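Local structure of beta 1-3 glucanase (Clostridium beijerinckii NCIMB 8052, 5H4E) at residues Y269-H274 and N293-A298. The protein probably hydrolyses beta-1,3-glucans, as a glucanase domain of glycoside hydrolase family 64. Numbering follows the deposited sequence.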
ATOM      1  N   TYR A 269     -19.257 -26.649   5.740  1.00 27.63           N
ATOM      2  CA  TYR A 269     -19.169 -25.198   5.821  1.00 26.11           C
ATOM      3  C   TYR A 269     -18.696 -24.770   7.205  1.00 26.13           C
ATOM      4  O   TYR A 269     -19.472 -24.770   8.162  1.00 24.25           O
ATOM      5  CB  TYR A 269     -20.513 -24.550   5.498  1.00 22.83           C
ATOM      6  CG  TYR A 269     -20.916 -24.679   4.040  1.00 27.30           C
ATOM      7  CD1 TYR A 269     -20.954 -23.566   3.207  1.00 27.58           C
ATOM      8  CD2 TYR A 269     -21.259 -25.910   3.498  1.00 26.00           C
ATOM      9  CE1 TYR A 269     -21.325 -23.678   1.880  1.00 24.96           C
ATOM     10  CE2 TYR A 269     -21.640 -26.028   2.167  1.00 24.79           C
ATOM     11  CZ  TYR A 269     -21.668 -24.908   1.369  1.00 27.06           C
ATOM     12  OH  TYR A 269     -22.045 -25.016   0.050  1.00 25.79           O
ATOM     13  N   ASN A 270     -17.420 -24.397   7.295  1.00 29.26           N
ATOM     14  CA  ASN A 270     -16.803 -24.052   8.581  1.00 30.77           C
ATOM     15  C   ASN A 270     -15.746 -22.953   8.469  1.00 30.73           C
ATOM     16  O   ASN A 270     -14.934 -22.759   9.374  1.00 27.71           O
ATOM     17  CB  ASN A 270     -16.184 -25.301   9.219  1.00 29.10           C
ATOM     18  CG  ASN A 270     -15.334 -26.094   8.247  1.00 33.56           C
ATOM     19  OD1 ASN A 270     -14.612 -25.530   7.416  1.00 35.63           O
ATOM     20  ND2 ASN A 270     -15.425 -27.418   8.334  1.00 32.26           N
ATOM     21  N   LEU A 271     -15.764 -22.234   7.355  1.00 26.12           N
ATOM     22  CA  LEU A 271     -14.837 -21.128   7.156  1.00 28.81           C
ATOM     23  C   LEU A 271     -15.617 -19.819   7.198  1.00 26.97           C
ATOM     24  O   LEU A 271     -16.510 -19.597   6.383  1.00 28.00           O
ATOM     25  CB  LEU A 271     -14.085 -21.298   5.840  1.00 27.64           C
ATOM     26  CG  LEU A 271     -13.301 -22.604   5.684  1.00 30.39           C
ATOM     27  CD1 LEU A 271     -12.905 -22.831   4.243  1.00 27.50           C
ATOM     28  CD2 LEU A 271     -12.051 -22.605   6.570  1.00 29.98           C
ATOM     29  N   TYR A 272     -15.282 -18.956   8.156  1.00 25.41           N
ATOM     30  CA  TYR A 272     -16.122 -17.805   8.476  1.00 24.28           C
ATOM     31  C   TYR A 272     -15.554 -16.425   8.158  1.00 26.10           C
ATOM     32  O   TYR A 272     -14.398 -16.137   8.458  1.00 26.07           O
ATOM     33  CB  TYR A 272     -16.465 -17.818   9.966  1.00 27.13           C
ATOM     34  CG  TYR A 272     -17.524 -18.815  10.341  1.00 27.23           C
ATOM     35  CD1 TYR A 272     -18.813 -18.402  10.628  1.00 27.66           C
ATOM     36  CD2 TYR A 272     -17.235 -20.169  10.408  1.00 30.65           C
ATOM     37  CE1 TYR A 272     -19.787 -19.302  10.968  1.00 27.91           C
ATOM     38  CE2 TYR A 272     -18.211 -21.082  10.748  1.00 30.30           C
ATOM     39  CZ  TYR A 272     -19.485 -20.638  11.022  1.00 29.50           C
ATOM     40  OH  TYR A 272     -20.463 -21.541  11.358  1.00 33.95           O
ATOM     41  N   ILE A 273     -16.393 -15.576   7.578  1.00 23.17           N
ATOM     42  CA  ILE A 273     -16.277 -14.143   7.797  1.00 26.75           C
ATOM     43  C   ILE A 273     -17.286 -13.821   8.897  1.00 29.18           C
ATOM     44  O   ILE A 273     -18.495 -13.986   8.718  1.00 30.42           O
ATOM     45  CB  ILE A 273     -16.565 -13.296   6.545  1.00 22.17           C
ATOM     46  CG1 ILE A 273     -15.701 -13.730   5.368  1.00 19.99           C
ATOM     47  CG2 ILE A 273     -16.340 -11.826   6.835  1.00 24.54           C
ATOM     48  CD1 ILE A 273     -15.911 -12.867   4.148  1.00 22.10           C
ATOM     49  N   HIS A 274     -16.789 -13.399  10.054  1.00 27.74           N
ATOM     50  CA  HIS A 274     -17.660 -13.105  11.184  1.00 28.38           C
ATOM     51  C   HIS A 274     -18.268 -11.714  11.121  1.00 30.28           C
ATOM     52  O   HIS A 274     -17.648 -10.731  11.507  1.00 32.91           O
ATOM     53  CB  HIS A 274     -16.885 -13.290  12.489  1.00 28.88           C
ATOM     54  CG  HIS A 274     -16.406 -14.692  12.692  1.00 25.80           C
ATOM     55  ND1 HIS A 274     -17.205 -15.678  13.227  1.00 29.38           N
ATOM     56  CD2 HIS A 274     -15.226 -15.284  12.396  1.00 27.72           C
ATOM     57  CE1 HIS A 274     -16.533 -16.814  13.266  1.00 25.86           C
ATOM     58  NE2 HIS A 274     -15.330 -16.602  12.768  1.00 31.40           N
ATOM     59  N   ASN A 293      -7.780 -18.545   9.867  1.00 28.10           N
ATOM     60  CA  ASN A 293      -6.814 -19.480   9.295  1.00 29.66           C
ATOM     61  C   ASN A 293      -6.486 -19.078   7.852  1.00 27.35           C
ATOM     62  O   ASN A 293      -7.056 -18.120   7.334  1.00 29.42           O
ATOM     63  CB  ASN A 293      -7.342 -20.918   9.371  1.00 27.63           C
ATOM     64  CG  ASN A 293      -8.702 -21.082   8.715  1.00 35.04           C
ATOM     65  OD1 ASN A 293      -8.893 -20.731   7.545  1.00 27.39           O
ATOM     66  ND2 ASN A 293      -9.663 -21.608   9.474  1.00 29.64           N
ATOM     67  N   ASP A 294      -5.569 -19.791   7.207  1.00 28.91           N
ATOM     68  CA  ASP A 294      -5.117 -19.411   5.860  1.00 31.64           C
ATOM     69  C   ASP A 294      -6.258 -19.389   4.833  1.00 31.27           C
ATOM     70  O   ASP A 294      -6.254 -18.575   3.900  1.00 27.32           O
ATOM     71  CB  ASP A 294      -4.020 -20.355   5.370  1.00 30.21           C
ATOM     72  CG  ASP A 294      -2.679 -20.094   6.036  1.00 38.30           C
ATOM     73  OD1 ASP A 294      -2.627 -19.253   6.959  1.00 34.95           O
ATOM     74  OD2 ASP A 294      -1.684 -20.741   5.635  1.00 40.47           O
ATOM     75  N   ASP A 295      -7.233 -20.273   5.006  1.00 29.02           N
ATOM     76  CA  ASP A 295      -8.366 -20.323   4.078  1.00 27.32           C
ATOM     77  C   ASP A 295      -9.257 -19.113   4.267  1.00 26.32           C
ATOM     78  O   ASP A 295      -9.695 -18.485   3.303  1.00 24.57           O
ATOM     79  CB  ASP A 295      -9.182 -21.599   4.278  1.00 27.83           C
ATOM     80  CG  ASP A 295      -8.500 -22.819   3.712  1.00 32.46           C
ATOM     81  OD1 ASP A 295      -7.927 -22.738   2.600  1.00 29.68           O
ATOM     82  OD2 ASP A 295      -8.541 -23.872   4.387  1.00 34.47           O
ATOM     83  N   GLU A 296      -9.530 -18.798   5.526  1.00 25.35           N
ATOM     84  CA  GLU A 296     -10.377 -17.665   5.862  1.00 23.67           C
ATOM     85  C   GLU A 296      -9.724 -16.363   5.408  1.00 26.04           C
ATOM     86  O   GLU A 296     -10.400 -15.452   4.919  1.00 22.08           O
ATOM     87  CB  GLU A 296     -10.675 -17.660   7.366  1.00 25.90           C
ATOM     88  CG  GLU A 296     -11.652 -18.795   7.780  1.00 23.82           C
ATOM     89  CD  GLU A 296     -11.853 -18.920   9.285  1.00 30.30           C
ATOM     90  OE1 GLU A 296     -10.862 -18.805  10.042  1.00 30.00           O
ATOM     91  OE2 GLU A 296     -13.007 -19.136   9.713  1.00 29.58           O
ATOM     92  N   LYS A 297      -8.402 -16.288   5.552  1.00 25.28           N
ATOM     93  CA  LYS A 297      -7.651 -15.119   5.104  1.00 22.51           C
ATOM     94  C   LYS A 297      -7.816 -14.905   3.595  1.00 23.24           C
ATOM     95  O   LYS A 297      -8.158 -13.808   3.143  1.00 23.16           O
ATOM     96  CB  LYS A 297      -6.170 -15.266   5.480  1.00 21.81           C
ATOM     97  CG  LYS A 297      -5.871 -14.935   6.950  1.00 27.35           C
ATOM     98  CD  LYS A 297      -4.385 -15.109   7.284  1.00 33.28           C
ATOM     99  CE  LYS A 297      -3.978 -14.367   8.568  1.00 39.95           C
ATOM    100  NZ  LYS A 297      -4.505 -14.959   9.848  1.00 37.68           N
ATOM    101  N   ALA A 298      -7.611 -15.964   2.824  1.00 21.17           N
ATOM    102  CA  ALA A 298      -7.756 -15.895   1.371  1.00 26.23           C
ATOM    103  C   ALA A 298      -9.184 -15.579   0.938  1.00 23.05           C
ATOM    104  O   ALA A 298      -9.395 -14.828  -0.020  1.00 20.49           O
ATOM    105  CB  ALA A 298      -7.310 -17.179   0.746  1.00 25.46           C
TER
HETATM  106  O   HOH W   1     -13.512 -18.526  12.418  1.00 33.34           O
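E296 reaches from the first turn of helix 294-309 to the backbone of Y272 on strand 271-273. Its OE2 accepts from Y272 N at 2.8 Å, and the bond is nearly straight, at 171°. OE2 uses the lone pair that faces away from OE1. A water also donates to OE2 and hydrogen-bonds H274 NE2, lying in the plane of the imidazole at its edge. Two bonds therefore grip this one carboxylate oxygen.

Beside this bond the contact is mostly apolar. L271 CB lies 4.0 Å from E296 CG. Both methyls of L271 rest against D295 CB, CD2 at 3.8 Å and CD1 at 3.9 Å. L271 CD2 also packs 3.8 Å from N293 OD1, where the two side chains cross at about a right angle.

A capping box fixes the other oxygen of the carboxylate. E296 OE1 accepts from N293 N at 3.1 Å. In return, N293, the N-cap, accepts from E296 N through its OD1 at 2.9 Å. With chi1 at 55°, N293 CG sits between its own N and carbonyl carbon, which brings OD1 back over the helix start. E296 thus binds the N-cap backbone with one oxygen and the strand with the other.

D295 OD1 forms salt bridges with K264 and R248 and a hydrogen bond with Y251 OH. L271 also touches Y251 and I299. N270 and L271 both pair with F262 in a classic beta bulge. The contact lies near the surface and packs the N-terminal turn of helix 294-309 against outermost strand 271-273 of a four-stranded antiparallel sheet, next to strand 259-264.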